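Local coordinates for protein methionyl-tRNA formyltransferase (Clostridium thermocellum, PDB 1ZGH) that probably transfers a formyl group from 10-formyltetrahydrofolate to the methionine carried by initiator methionyl-tRNA, at residues Ile43-Lys48 and Arg162-Ile167; Leu150-Tyr153 and Glu158-Met161. All blocks are in the same frame, centred on the assembly; numbering follows the deposited sequence.

Contact 1: residues Ile43-Lys48 and Arg162-Ile167; sequences IKNAQK and RASKII
Asn-45 and Ser-164 mark the point where two helices run past each other in the same general direction, their CA atoms 7.6 Å apart. This is helix-helix packing in the Rossmann-like formyltransferase domain. Helix 40-52 makes the beta-alpha-beta crossover between the parallel strands 31-36 and 57-62, and helix 156-178 follows the strand at the far edge of the same sheet. Little surface is buried between the two segments, 81 Å² in all, and the join is essentially one polar bridge. Both CB atoms face the other helix. From Asn-45 the amide reaches across and ND2 donates to OG of Ser-164 at 2.9 Å, with an N-H...O angle of 157°. The hydroxyl oxygen lies almost in the amide plane. Ser-164 OG extends anti to the backbone N (chi1 -171°), which carries it out from its helix to meet that N-H. The same buried oxygen is also hydrogen-bonded to OD1 of Asn-42, so it can accept from one asparagine while giving its proton to the other. Phe-168, one turn further along helix 156-178, touches both Asn-45 and Ala-46. The other end of the Asn-45 amide is held from within its own helix. The Lys-44 chain bends back through its last two torsions, and NZ meets OD1 of Asn-45 at 2.9 Å. The ammonium sits above the carbonyl plane, 43° out of it.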
ATOM      1  N   ILE A  43       7.019  -6.981   6.238  1.00 26.88           N
ATOM      2  CA  ILE A  43       8.149  -7.196   7.135  1.00 27.61           C
ATOM      3  C   ILE A  43       8.787  -8.572   6.913  1.00 27.56           C
ATOM      4  O   ILE A  43      10.015  -8.708   6.891  1.00 25.77           O
ATOM      5  CB  ILE A  43       7.716  -7.014   8.605  1.00 27.70           C
ATOM      6  CG1 ILE A  43       7.262  -5.565   8.842  1.00 27.23           C
ATOM      7  CG2 ILE A  43       8.876  -7.394   9.558  1.00 28.00           C
ATOM      8  CD1 ILE A  43       6.545  -5.376  10.193  1.00 30.19           C
ATOM      9  N   LYS A  44       7.944  -9.594   6.806  1.00 28.32           N
ATOM     10  CA  LYS A  44       8.399 -10.940   6.504  1.00 29.11           C
ATOM     11  C   LYS A  44       9.186 -10.925   5.194  1.00 28.01           C
ATOM     12  O   LYS A  44      10.236 -11.517   5.119  1.00 26.60           O
ATOM     13  CB  LYS A  44       7.224 -11.935   6.412  1.00 29.14           C
ATOM     14  CG  LYS A  44       7.599 -13.344   5.814  1.00 31.90           C
ATOM     15  CD  LYS A  44       6.377 -14.313   5.637  1.00 34.37           C
ATOM     16  CE  LYS A  44       5.250 -13.801   4.700  1.00 41.50           C
ATOM     17  NZ  LYS A  44       5.594 -13.647   3.239  1.00 45.60           N
ATOM     18  N   ASN A  45       8.643 -10.271   4.169  1.00 26.62           N
ATOM     19  CA  ASN A  45       9.245 -10.259   2.836  1.00 26.67           C
ATOM     20  C   ASN A  45      10.571  -9.481   2.822  1.00 26.40           C
ATOM     21  O   ASN A  45      11.503  -9.835   2.087  1.00 26.50           O
ATOM     22  CB  ASN A  45       8.257  -9.678   1.793  1.00 26.80           C
ATOM     23  CG  ASN A  45       7.149 -10.669   1.389  1.00 28.16           C
ATOM     24  OD1 ASN A  45       7.276 -11.869   1.597  1.00 28.59           O
ATOM     25  ND2 ASN A  45       6.070 -10.159   0.799  1.00 25.32           N
ATOM     26  N   ALA A  46      10.657  -8.463   3.670  1.00 25.85           N
ATOM     27  CA  ALA A  46      11.868  -7.679   3.832  1.00 26.43           C
ATOM     28  C   ALA A  46      12.948  -8.483   4.526  1.00 26.26           C
ATOM     29  O   ALA A  46      14.111  -8.426   4.110  1.00 25.88           O
ATOM     30  CB  ALA A  46      11.575  -6.383   4.602  1.00 26.28           C
ATOM     31  N   GLN A  47      12.582  -9.225   5.576  1.00 26.51           N
ATOM     32  CA  GLN A  47      13.552 -10.110   6.285  1.00 27.69           C
ATOM     33  C   GLN A  47      14.096 -11.194   5.345  1.00 27.40           C
ATOM     34  O   GLN A  47      15.294 -11.479   5.329  1.00 26.25           O
ATOM     35  CB  GLN A  47      12.910 -10.754   7.515  1.00 27.72           C
ATOM     36  CG  GLN A  47      12.572  -9.742   8.622  1.00 28.53           C
ATOM     37  CD  GLN A  47      11.699 -10.311   9.724  1.00 30.73           C
ATOM     38  OE1 GLN A  47      10.983 -11.297   9.528  1.00 36.89           O
ATOM     39  NE2 GLN A  47      11.731  -9.672  10.887  1.00 35.17           N
ATOM     40  N   LYS A  48      13.198 -11.765   4.541  1.00 27.74           N
ATOM     41  CA  LYS A  48      13.572 -12.755   3.528  1.00 28.26           C
ATOM     42  C   LYS A  48      14.524 -12.145   2.499  1.00 27.96           C
ATOM     43  O   LYS A  48      15.563 -12.744   2.161  1.00 26.78           O
ATOM     44  CB  LYS A  48      12.306 -13.282   2.851  1.00 28.80           C
ATOM     45  CG  LYS A  48      12.534 -14.365   1.860  1.00 32.31           C
ATOM     46  N   ARG A 162      -0.237  -9.854  -2.660  1.00 25.55           N
ATOM     47  CA  ARG A 162       0.047 -10.006  -4.085  1.00 25.54           C
ATOM     48  C   ARG A 162       0.961  -8.855  -4.579  1.00 24.87           C
ATOM     49  O   ARG A 162       1.950  -9.094  -5.279  1.00 24.69           O
ATOM     50  CB  ARG A 162      -1.297 -10.023  -4.842  1.00 26.43           C
ATOM     51  CG  ARG A 162      -1.234 -10.246  -6.343  1.00 25.93           C
ATOM     52  CD  ARG A 162      -2.685 -10.197  -6.949  1.00 25.67           C
ATOM     53  NE  ARG A 162      -3.613 -11.109  -6.276  1.00 25.48           N
ATOM     54  CZ  ARG A 162      -4.888 -10.876  -5.998  1.00 27.74           C
ATOM     55  NH1 ARG A 162      -5.469  -9.758  -6.399  1.00 27.82           N
ATOM     56  NH2 ARG A 162      -5.603 -11.800  -5.344  1.00 27.56           N
ATOM     57  N   ALA A 163       0.658  -7.632  -4.154  1.00 24.18           N
ATOM     58  CA  ALA A 163       1.458  -6.461  -4.504  1.00 24.96           C
ATOM     59  C   ALA A 163       2.863  -6.555  -3.913  1.00 25.09           C
ATOM     60  O   ALA A 163       3.864  -6.277  -4.596  1.00 24.48           O
ATOM     61  CB  ALA A 163       0.772  -5.226  -4.011  1.00 24.44           C
ATOM     62  N   SER A 164       2.923  -6.950  -2.641  1.00 26.04           N
ATOM     63  CA  SER A 164       4.182  -7.072  -1.902  1.00 26.44           C
ATOM     64  C   SER A 164       5.112  -8.052  -2.610  1.00 26.75           C
ATOM     65  O   SER A 164       6.321  -7.784  -2.770  1.00 26.09           O
ATOM     66  CB  SER A 164       3.920  -7.499  -0.455  1.00 26.76           C
ATOM     67  OG  SER A 164       5.105  -7.421   0.324  1.00 26.70           O
ATOM     68  N   LYS A 165       4.547  -9.180  -3.053  1.00 26.62           N
ATOM     69  CA  LYS A 165       5.311 -10.168  -3.789  1.00 27.96           C
ATOM     70  C   LYS A 165       5.884  -9.589  -5.105  1.00 27.37           C
ATOM     71  O   LYS A 165       7.031  -9.839  -5.434  1.00 27.08           O
ATOM     72  CB  LYS A 165       4.495 -11.438  -4.004  1.00 27.73           C
ATOM     73  CG  LYS A 165       5.197 -12.558  -4.720  1.00 32.10           C
ATOM     74  CD  LYS A 165       4.443 -13.932  -4.564  1.00 32.04           C
ATOM     75  CE  LYS A 165       4.874 -14.953  -5.577  1.00 35.11           C
ATOM     76  NZ  LYS A 165       4.418 -16.357  -5.210  1.00 38.86           N
ATOM     77  N   ILE A 166       5.099  -8.797  -5.830  1.00 26.85           N
ATOM     78  CA  ILE A 166       5.586  -8.114  -7.038  1.00 26.80           C
ATOM     79  C   ILE A 166       6.705  -7.120  -6.704  1.00 26.42           C
ATOM     80  O   ILE A 166       7.711  -7.040  -7.419  1.00 25.95           O
ATOM     81  CB  ILE A 166       4.408  -7.410  -7.795  1.00 27.22           C
ATOM     82  CG1 ILE A 166       3.472  -8.487  -8.364  1.00 28.42           C
ATOM     83  CG2 ILE A 166       4.940  -6.461  -8.912  1.00 27.67           C
ATOM     84  CD1 ILE A 166       2.097  -7.996  -8.938  1.00 27.59           C
ATOM     85  N   ILE A 167       6.543  -6.381  -5.612  1.00 25.32           N
ATOM     86  CA  ILE A 167       7.479  -5.365  -5.233  1.00 25.67           C
ATOM     87  C   ILE A 167       8.835  -6.001  -4.856  1.00 26.08           C
ATOM     88  O   ILE A 167       9.924  -5.568  -5.316  1.00 25.72           O
ATOM     89  CB  ILE A 167       6.932  -4.502  -4.089  1.00 25.10           C
ATOM     90  CG1 ILE A 167       5.850  -3.566  -4.641  1.00 24.91           C
ATOM     91  CG2 ILE A 167       8.045  -3.657  -3.437  1.00 24.79           C
ATOM     92  CD1 ILE A 167       5.009  -2.857  -3.547  1.00 25.43           C
TER

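Contact 2: residues Leu150-Tyr153 and Glu158-Met161; sequences LDLY and EIFM
Ile-159 is the centre of this contact: about half of the 201 Å² buried between the segments is its own, and Tyr-153 and Leu-152 supply the next largest shares. The contact is a strand-to-helix turn in the Rossmann-like formyltransferase domain. The chain leaves edge strand 144-151, turns, and enters helix 156-178, whose first turns pack back on the segment just left; the CA atoms of Leu-152 and Ile-159 are 6.1 Å apart. Ile-159 points its CB toward that segment and divides its branches between two kinds of surface. CG1 and CD1 go to backbone carbonyls: CG1 lies 3.3 Å from O of Tyr-153, and CD1 reaches within 3.5 Å of O of Leu-152. CG2, standing anti to the backbone N, takes the apolar side and meets CD2 of Leu-152 at 3.8 Å, the two side chains crossing at about a right angle. Leu-152 turns its CB away from the helix, yet the end of its side chain swings back far enough for that methyl to touch. Leu-117 of helix 116-122 lies against both Leu-152 and Ile-159 and extends the apolar cluster. Tyr-153 takes part through its main chain: its CB points away from the helix, and its side chain makes no close approach to the 158-161 segment. The carbonyl beside CD1 has a polar partner as well, since O of Leu-152 accepts from Arg-216. On the strand side, Leu-150 also points its CB toward the helix, and its CD2 comes within 4.3 Å of CG2 of Ile-159.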
ATOM      1  N   LEU A 150      -1.063  -5.146 -11.631  1.00 25.83           N
ATOM      2  CA  LEU A 150      -1.606  -5.727 -10.405  1.00 25.25           C
ATOM      3  C   LEU A 150      -3.110  -5.944 -10.534  1.00 25.77           C
ATOM      4  O   LEU A 150      -3.864  -5.006 -10.823  1.00 24.81           O
ATOM      5  CB  LEU A 150      -1.336  -4.816  -9.194  1.00 25.27           C
ATOM      6  CG  LEU A 150      -1.938  -5.279  -7.854  1.00 24.11           C
ATOM      7  CD1 LEU A 150      -1.317  -6.571  -7.273  1.00 22.87           C
ATOM      8  CD2 LEU A 150      -1.902  -4.170  -6.861  1.00 24.29           C
ATOM      9  N   ASP A 151      -3.541  -7.179 -10.297  1.00 25.79           N
ATOM     10  CA  ASP A 151      -4.958  -7.514 -10.245  1.00 25.68           C
ATOM     11  C   ASP A 151      -5.573  -7.191  -8.873  1.00 25.24           C
ATOM     12  O   ASP A 151      -4.927  -7.352  -7.834  1.00 23.81           O
ATOM     13  CB  ASP A 151      -5.131  -9.006 -10.551  1.00 26.57           C
ATOM     14  CG  ASP A 151      -4.728  -9.371 -12.001  1.00 27.67           C
ATOM     15  OD1 ASP A 151      -5.028  -8.594 -12.945  1.00 25.56           O
ATOM     16  OD2 ASP A 151      -4.153 -10.471 -12.188  1.00 27.32           O
ATOM     17  N   LEU A 152      -6.841  -6.764  -8.874  1.00 25.23           N
ATOM     18  CA  LEU A 152      -7.517  -6.308  -7.661  1.00 24.90           C
ATOM     19  C   LEU A 152      -8.724  -7.187  -7.222  1.00 25.21           C
ATOM     20  O   LEU A 152      -9.663  -6.705  -6.582  1.00 24.05           O
ATOM     21  CB  LEU A 152      -7.971  -4.844  -7.851  1.00 25.06           C
ATOM     22  CG  LEU A 152      -6.848  -3.821  -8.087  1.00 25.21           C
ATOM     23  CD1 LEU A 152      -7.469  -2.439  -8.263  1.00 25.45           C
ATOM     24  CD2 LEU A 152      -5.869  -3.792  -6.945  1.00 24.09           C
ATOM     25  N   TYR A 153      -8.686  -8.476  -7.543  1.00 24.39           N
ATOM     26  CA  TYR A 153      -9.650  -9.407  -6.994  1.00 24.16           C
ATOM     27  C   TYR A 153      -9.222  -9.869  -5.583  1.00 24.98           C
ATOM     28  O   TYR A 153      -8.003  -9.900  -5.280  1.00 25.21           O
ATOM     29  CB  TYR A 153      -9.784 -10.631  -7.883  1.00 23.81           C
ATOM     30  CG  TYR A 153     -10.488 -10.444  -9.184  1.00 23.90           C
ATOM     31  CD1 TYR A 153     -11.873 -10.686  -9.310  1.00 25.09           C
ATOM     32  CD2 TYR A 153      -9.781 -10.071 -10.324  1.00 25.46           C
ATOM     33  CE1 TYR A 153     -12.523 -10.526 -10.558  1.00 24.50           C
ATOM     34  CE2 TYR A 153     -10.437  -9.932 -11.551  1.00 24.92           C
ATOM     35  CZ  TYR A 153     -11.798 -10.146 -11.648  1.00 24.39           C
ATOM     36  OH  TYR A 153     -12.371 -10.007 -12.878  1.00 24.17           O
ATOM     37  N   GLU A 158      -5.207 -10.082   0.734  1.00 24.58           N
ATOM     38  CA  GLU A 158      -4.775 -10.870  -0.425  1.00 25.80           C
ATOM     39  C   GLU A 158      -4.132  -9.983  -1.504  1.00 25.62           C
ATOM     40  O   GLU A 158      -3.083 -10.297  -2.068  1.00 24.94           O
ATOM     41  CB  GLU A 158      -5.969 -11.674  -1.007  1.00 26.07           C
ATOM     42  CG  GLU A 158      -6.313 -12.925  -0.203  1.00 27.07           C
ATOM     43  CD  GLU A 158      -7.702 -13.509  -0.523  1.00 27.74           C
ATOM     44  OE1 GLU A 158      -8.443 -12.868  -1.280  1.00 24.97           O
ATOM     45  OE2 GLU A 158      -8.040 -14.585  -0.001  1.00 30.02           O
ATOM     46  N   ILE A 159      -4.728  -8.821  -1.725  1.00 24.94           N
ATOM     47  CA  ILE A 159      -4.242  -7.898  -2.750  1.00 24.01           C
ATOM     48  C   ILE A 159      -2.917  -7.264  -2.301  1.00 24.59           C
ATOM     49  O   ILE A 159      -1.992  -7.162  -3.084  1.00 22.99           O
ATOM     50  CB  ILE A 159      -5.311  -6.783  -3.035  1.00 23.75           C
ATOM     51  CG1 ILE A 159      -6.552  -7.409  -3.718  1.00 22.70           C
ATOM     52  CG2 ILE A 159      -4.697  -5.642  -3.883  1.00 24.21           C
ATOM     53  CD1 ILE A 159      -7.789  -6.519  -3.631  1.00 24.07           C
ATOM     54  N   PHE A 160      -2.839  -6.849  -1.046  1.00 25.44           N
ATOM     55  CA  PHE A 160      -1.586  -6.273  -0.512  1.00 26.35           C
ATOM     56  C   PHE A 160      -0.452  -7.299  -0.511  1.00 26.42           C
ATOM     57  O   PHE A 160       0.699  -6.963  -0.824  1.00 24.06           O
ATOM     58  CB  PHE A 160      -1.787  -5.653   0.880  1.00 26.44           C
ATOM     59  CG  PHE A 160      -2.583  -4.404   0.892  1.00 29.28           C
ATOM     60  CD1 PHE A 160      -2.352  -3.385  -0.027  1.00 31.41           C
ATOM     61  CD2 PHE A 160      -3.516  -4.186   1.896  1.00 30.42           C
ATOM     62  CE1 PHE A 160      -3.076  -2.221   0.030  1.00 28.85           C
ATOM     63  CE2 PHE A 160      -4.226  -3.026   1.941  1.00 30.70           C
ATOM     64  CZ  PHE A 160      -3.988  -2.033   1.018  1.00 30.20           C
HETATM   65  N   MSE A 161      -0.757  -8.557  -0.205  1.00 25.66           N
HETATM   66  CA  MSE A 161       0.276  -9.596  -0.286  1.00 27.90           C
HETATM   67  C   MSE A 161       0.710  -9.892  -1.734  1.00 26.17           C
HETATM   68  O   MSE A 161       1.867 -10.153  -2.002  1.00 23.15           O
HETATM   69  CB  MSE A 161      -0.166 -10.890   0.432  1.00 27.75           C
HETATM   70  CG  MSE A 161      -0.370 -10.661   1.924  1.00 28.31           C
HETATM   71 SE   MSE A 161      -0.840 -12.357   2.819  1.00 41.03          SE
HETATM   72  CE  MSE A 161      -2.350 -12.732   2.059  1.00 30.82           C
TER

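In the fold
Helix 156-178 is common to both contacts: contact 2 uses its beginning to tie it to the edge strand it follows, and contact 1, a turn further on, ties it to helix 40-52. Their centres lie 13 Å apart, and Arg-162 connects them. Its NH1 is 2.8 Å from O of Tyr-153 and 2.9 Å from O of Asp-151, so one guanidinium nitrogen probably bonds to two carbonyls of the 150-153 segment. Apolar packing runs alongside, with Arg-162 CG 3.8 Å from Leu-150 CD1. Together the contacts join the last strand of the six-stranded sheet, through one helix, to helix 40-52, which links strands 31-36 and 57-62 at the opposite edge of the sheet.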